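Local structure of ferrous iron uptake transporter protein B (Streptococcus thermophilus, 3TAH) at residues L93-E105 and I246-Q258. The protein probably drives ferrous iron uptake across the cell membrane using GTP, this chain being its cytosolic nucleotide-binding G-protein domain with the attached helical domain. The protein carries 1 engineered substitution. Numbering follows the deposited sequence.
Sequences LERNLYLTTQLIE and INERYAFIERVCQ
Helices 93-105 and 246-258 run at 117° to each other, their axes 9.6 Å apart at closest approach, and the CA atoms come nearest at E94 with I253 and Y98 with R249. R249 sits as a knob among Y98, T101, Q102 and E105. Its chain is extended from CG to NE (chi2 -174°, chi3 -173°), which carries the guanidinium past the Y98 ring to E105. R249 NH1 and NH2 both donate to E105 OE1, each at 3.0 Å, in an end-on salt bridge lying in the guanidinium plane; E105 OE2 is bonded to Y174 OH. NH1 also donates to T101 OG1, which in turn is bonded to Y98 O, while Q102 CG rests 3.4 Å from R249 CZ, over the centre of one guanidinium face. A water links R249 NE to Y98 OH. The contact joins the P-loop GTPase domain, whose central sheet helix 93-105 flanks through strands 83-89 and 110-115, to the last helix of the FeoB cytosolic helical domain. Y98 is wedged between two side chains of that helix: R249 CD makes a CH-pi contact over the ring face, and Y250 forms an offset (parallel-displaced) pair with little overlap, ring centroids 4.8 Å apart, Y98 CD1 lying over the Y250 face toward its rim. Beyond it, I253 CD1 presses on Y98 N (3.5 Å) and its CG1 meets L97 CB and T101 CG2. C257 SG packs 3.7 Å from L93 CD2. E94 OE1 and E254 OE2, like charges, stand 4.2 Å apart; a water donating to E94 OE2 and E254 O may ease their repulsion.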
# COMPACT_ATOMS: atom_id res chain seq x y z
N LEU A 93 -12.94 -6.65 4.42
CA LEU A 93 -12.08 -5.53 4.83
C LEU A 93 -10.71 -5.93 5.38
O LEU A 93 -9.69 -5.48 4.87
CB LEU A 93 -12.82 -4.66 5.86
CG LEU A 93 -12.14 -3.36 6.30
CD1 LEU A 93 -11.81 -2.47 5.10
CD2 LEU A 93 -13.04 -2.63 7.28
N GLU A 94 -10.69 -6.78 6.40
CA GLU A 94 -9.42 -7.15 7.04
C GLU A 94 -8.41 -7.74 6.05
O GLU A 94 -7.23 -7.36 6.07
CB GLU A 94 -9.64 -8.05 8.26
CG GLU A 94 -10.36 -7.30 9.39
CD GLU A 94 -10.35 -8.01 10.73
OE1 GLU A 94 -9.69 -9.06 10.87
OE2 GLU A 94 -11.01 -7.48 11.66
N ARG A 95 -8.85 -8.67 5.20
CA ARG A 95 -8.00 -9.29 4.19
C ARG A 95 -7.43 -8.26 3.21
O ARG A 95 -6.27 -8.36 2.85
CB ARG A 95 -8.73 -10.39 3.41
CG ARG A 95 -7.85 -11.09 2.34
CD ARG A 95 -8.47 -12.38 1.75
NE ARG A 95 -9.60 -12.11 0.86
CZ ARG A 95 -10.52 -13.00 0.47
NH1 ARG A 95 -10.49 -14.27 0.87
NH2 ARG A 95 -11.50 -12.60 -0.34
N ASN A 96 -8.26 -7.31 2.78
CA ASN A 96 -7.84 -6.26 1.86
C ASN A 96 -6.84 -5.26 2.47
O ASN A 96 -5.96 -4.75 1.77
CB ASN A 96 -9.04 -5.49 1.29
CG ASN A 96 -9.75 -6.24 0.18
OD1 ASN A 96 -9.85 -5.74 -0.96
ND2 ASN A 96 -10.27 -7.42 0.49
N LEU A 97 -6.99 -4.97 3.77
CA LEU A 97 -6.11 -3.99 4.44
C LEU A 97 -4.69 -4.52 4.67
O LEU A 97 -3.80 -3.75 5.01
CB LEU A 97 -6.71 -3.48 5.76
CG LEU A 97 -8.00 -2.65 5.66
CD1 LEU A 97 -8.54 -2.42 7.05
CD2 LEU A 97 -7.77 -1.31 4.91
N TYR A 98 -4.47 -5.82 4.51
CA TYR A 98 -3.13 -6.38 4.59
C TYR A 98 -2.20 -5.68 3.61
O TYR A 98 -1.13 -5.17 3.98
CB TYR A 98 -3.18 -7.89 4.36
CG TYR A 98 -1.87 -8.59 4.57
CD1 TYR A 98 -1.46 -8.98 5.85
CD2 TYR A 98 -1.03 -8.88 3.50
CE1 TYR A 98 -0.27 -9.61 6.05
CE2 TYR A 98 0.17 -9.53 3.70
CZ TYR A 98 0.54 -9.89 4.97
OH TYR A 98 1.72 -10.53 5.17
N LEU A 99 -2.62 -5.61 2.36
CA LEU A 99 -1.89 -4.86 1.34
C LEU A 99 -1.81 -3.36 1.72
O LEU A 99 -0.76 -2.75 1.58
CB LEU A 99 -2.57 -5.00 -0.02
CG LEU A 99 -1.93 -4.24 -1.20
CD1 LEU A 99 -0.50 -4.73 -1.51
CD2 LEU A 99 -2.82 -4.33 -2.43
N THR A 100 -2.91 -2.79 2.19
CA THR A 100 -2.98 -1.38 2.51
C THR A 100 -1.84 -0.96 3.45
O THR A 100 -1.19 0.07 3.23
CB THR A 100 -4.34 -1.03 3.14
OG1 THR A 100 -5.40 -1.45 2.27
CG2 THR A 100 -4.42 0.46 3.44
N THR A 101 -1.58 -1.78 4.47
CA THR A 101 -0.52 -1.44 5.44
C THR A 101 0.83 -1.31 4.73
O THR A 101 1.63 -0.42 5.04
CB THR A 101 -0.44 -2.46 6.62
OG1 THR A 101 -0.10 -3.77 6.14
CG2 THR A 101 -1.75 -2.51 7.42
N GLN A 102 1.08 -2.18 3.77
CA GLN A 102 2.31 -2.14 3.00
C GLN A 102 2.39 -0.95 2.05
O GLN A 102 3.47 -0.39 1.86
CB GLN A 102 2.47 -3.44 2.22
CG GLN A 102 2.55 -4.68 3.08
CD GLN A 102 2.50 -5.94 2.25
OE1 GLN A 102 3.33 -6.10 1.36
NE2 GLN A 102 1.54 -6.82 2.52
N LEU A 103 1.26 -0.59 1.46
CA LEU A 103 1.18 0.60 0.61
C LEU A 103 1.51 1.88 1.39
O LEU A 103 2.28 2.72 0.90
CB LEU A 103 -0.19 0.71 -0.05
CG LEU A 103 -0.58 -0.43 -1.00
CD1 LEU A 103 -2.06 -0.32 -1.41
CD2 LEU A 103 0.33 -0.52 -2.24
N ILE A 104 0.97 2.02 2.61
CA ILE A 104 1.25 3.19 3.44
C ILE A 104 2.75 3.31 3.68
O ILE A 104 3.32 4.40 3.64
CB ILE A 104 0.46 3.14 4.79
CG1 ILE A 104 -1.06 3.23 4.53
CG2 ILE A 104 0.90 4.29 5.72
CD1 ILE A 104 -1.97 2.93 5.74
N GLU A 105 3.39 2.17 3.93
CA GLU A 105 4.82 2.12 4.26
C GLU A 105 5.74 2.56 3.11
O GLU A 105 6.89 2.93 3.36
CB GLU A 105 5.18 0.72 4.74
CG GLU A 105 4.53 0.44 6.11
CD GLU A 105 4.47 -1.02 6.49
OE1 GLU A 105 4.82 -1.89 5.67
OE2 GLU A 105 4.06 -1.28 7.64
N ILE A 246 3.83 -10.50 9.69
CA ILE A 246 2.48 -10.92 9.31
C ILE A 246 1.51 -10.75 10.47
O ILE A 246 0.44 -10.16 10.31
CB ILE A 246 2.44 -12.40 8.84
CG1 ILE A 246 3.13 -12.58 7.49
CG2 ILE A 246 1.01 -12.88 8.75
CD1 ILE A 246 3.25 -14.06 7.07
N ASN A 247 1.89 -11.27 11.64
CA ASN A 247 1.04 -11.19 12.82
C ASN A 247 0.80 -9.75 13.24
O ASN A 247 -0.33 -9.40 13.61
CB ASN A 247 1.64 -12.01 13.99
CG ASN A 247 1.67 -13.50 13.71
OD1 ASN A 247 0.93 -14.00 12.86
ND2 ASN A 247 2.52 -14.23 14.44
N GLU A 248 1.85 -8.92 13.20
CA GLU A 248 1.72 -7.50 13.55
C GLU A 248 0.81 -6.74 12.59
O GLU A 248 0.02 -5.91 13.04
CB GLU A 248 3.08 -6.80 13.69
CG GLU A 248 3.89 -7.23 14.91
CD GLU A 248 3.15 -7.02 16.23
OE1 GLU A 248 2.55 -5.96 16.44
OE2 GLU A 248 3.19 -7.93 17.06
N ARG A 249 0.91 -7.01 11.28
CA ARG A 249 -0.01 -6.39 10.31
C ARG A 249 -1.47 -6.71 10.64
O ARG A 249 -2.30 -5.82 10.76
CB ARG A 249 0.31 -6.80 8.86
CG ARG A 249 1.63 -6.33 8.33
CD ARG A 249 1.81 -6.64 6.83
NE ARG A 249 3.18 -6.32 6.41
CZ ARG A 249 3.64 -5.08 6.25
NH1 ARG A 249 2.85 -4.02 6.43
NH2 ARG A 249 4.91 -4.90 5.89
N TYR A 250 -1.79 -7.99 10.80
CA TYR A 250 -3.16 -8.39 11.15
C TYR A 250 -3.62 -7.88 12.50
O TYR A 250 -4.78 -7.50 12.64
CB TYR A 250 -3.36 -9.91 11.03
CG TYR A 250 -3.45 -10.38 9.60
CD1 TYR A 250 -4.48 -9.94 8.77
CD2 TYR A 250 -2.51 -11.26 9.06
CE1 TYR A 250 -4.56 -10.36 7.44
CE2 TYR A 250 -2.59 -11.68 7.74
CZ TYR A 250 -3.61 -11.23 6.93
OH TYR A 250 -3.70 -11.64 5.62
N ALA A 251 -2.73 -7.82 13.50
CA ALA A 251 -3.12 -7.26 14.81
C ALA A 251 -3.52 -5.78 14.68
O ALA A 251 -4.56 -5.36 15.21
CB ALA A 251 -2.01 -7.48 15.84
N PHE A 252 -2.71 -5.01 13.96
CA PHE A 252 -3.00 -3.61 13.69
C PHE A 252 -4.35 -3.45 13.00
O PHE A 252 -5.19 -2.64 13.41
CB PHE A 252 -1.90 -2.99 12.82
CG PHE A 252 -2.25 -1.63 12.30
CD1 PHE A 252 -2.08 -0.49 13.10
CD2 PHE A 252 -2.75 -1.47 11.01
CE1 PHE A 252 -2.41 0.76 12.61
CE2 PHE A 252 -3.08 -0.22 10.53
CZ PHE A 252 -2.91 0.90 11.32
N ILE A 253 -4.55 -4.23 11.94
CA ILE A 253 -5.79 -4.24 11.16
C ILE A 253 -7.00 -4.56 12.04
O ILE A 253 -8.02 -3.87 11.96
CB ILE A 253 -5.71 -5.21 9.97
CG1 ILE A 253 -4.70 -4.71 8.94
CG2 ILE A 253 -7.08 -5.38 9.28
CD1 ILE A 253 -4.28 -5.80 7.98
N GLU A 254 -6.90 -5.60 12.86
CA GLU A 254 -8.00 -5.94 13.77
C GLU A 254 -8.33 -4.82 14.75
O GLU A 254 -9.53 -4.53 14.97
CB GLU A 254 -7.71 -7.25 14.52
CG GLU A 254 -7.68 -8.47 13.60
CD GLU A 254 -7.53 -9.78 14.33
OE1 GLU A 254 -7.92 -9.89 15.52
OE2 GLU A 254 -7.03 -10.72 13.68
N ARG A 255 -7.29 -4.20 15.32
CA ARG A 255 -7.45 -3.07 16.25
C ARG A 255 -8.15 -1.90 15.57
O ARG A 255 -9.12 -1.36 16.09
CB ARG A 255 -6.10 -2.59 16.80
CG ARG A 255 -5.42 -3.50 17.83
CD ARG A 255 -4.27 -2.80 18.57
NE ARG A 255 -3.15 -2.35 17.71
CZ ARG A 255 -2.10 -3.08 17.33
NH1 ARG A 255 -1.96 -4.35 17.68
NH2 ARG A 255 -1.16 -2.52 16.55
N VAL A 256 -7.68 -1.55 14.37
CA VAL A 256 -8.31 -0.48 13.60
C VAL A 256 -9.78 -0.79 13.30
O VAL A 256 -10.66 0.06 13.54
CB VAL A 256 -7.56 -0.22 12.27
CG1 VAL A 256 -8.37 0.75 11.40
CG2 VAL A 256 -6.15 0.31 12.55
N CYS A 257 -10.06 -1.99 12.80
CA CYS A 257 -11.43 -2.35 12.44
C CYS A 257 -12.36 -2.39 13.65
O CYS A 257 -13.52 -1.98 13.55
CB CYS A 257 -11.49 -3.66 11.65
SG CYS A 257 -10.68 -3.52 10.03
N GLN A 258 -11.86 -2.85 14.80
CA GLN A 258 -12.63 -2.76 16.06
C GLN A 258 -12.91 -1.31 16.46
O GLN A 258 -14.06 -0.96 16.75
CB GLN A 258 -11.88 -3.44 17.21
CG GLN A 258 -12.58 -3.34 18.57
CD GLN A 258 -11.64 -3.52 19.73
OE1 GLN A 258 -11.82 -4.43 20.53
NE2 GLN A 258 -10.63 -2.66 19.84
O HOH W 1 -11.53 -6.17 14.49
O HOH W 2 3.77 -9.10 6.16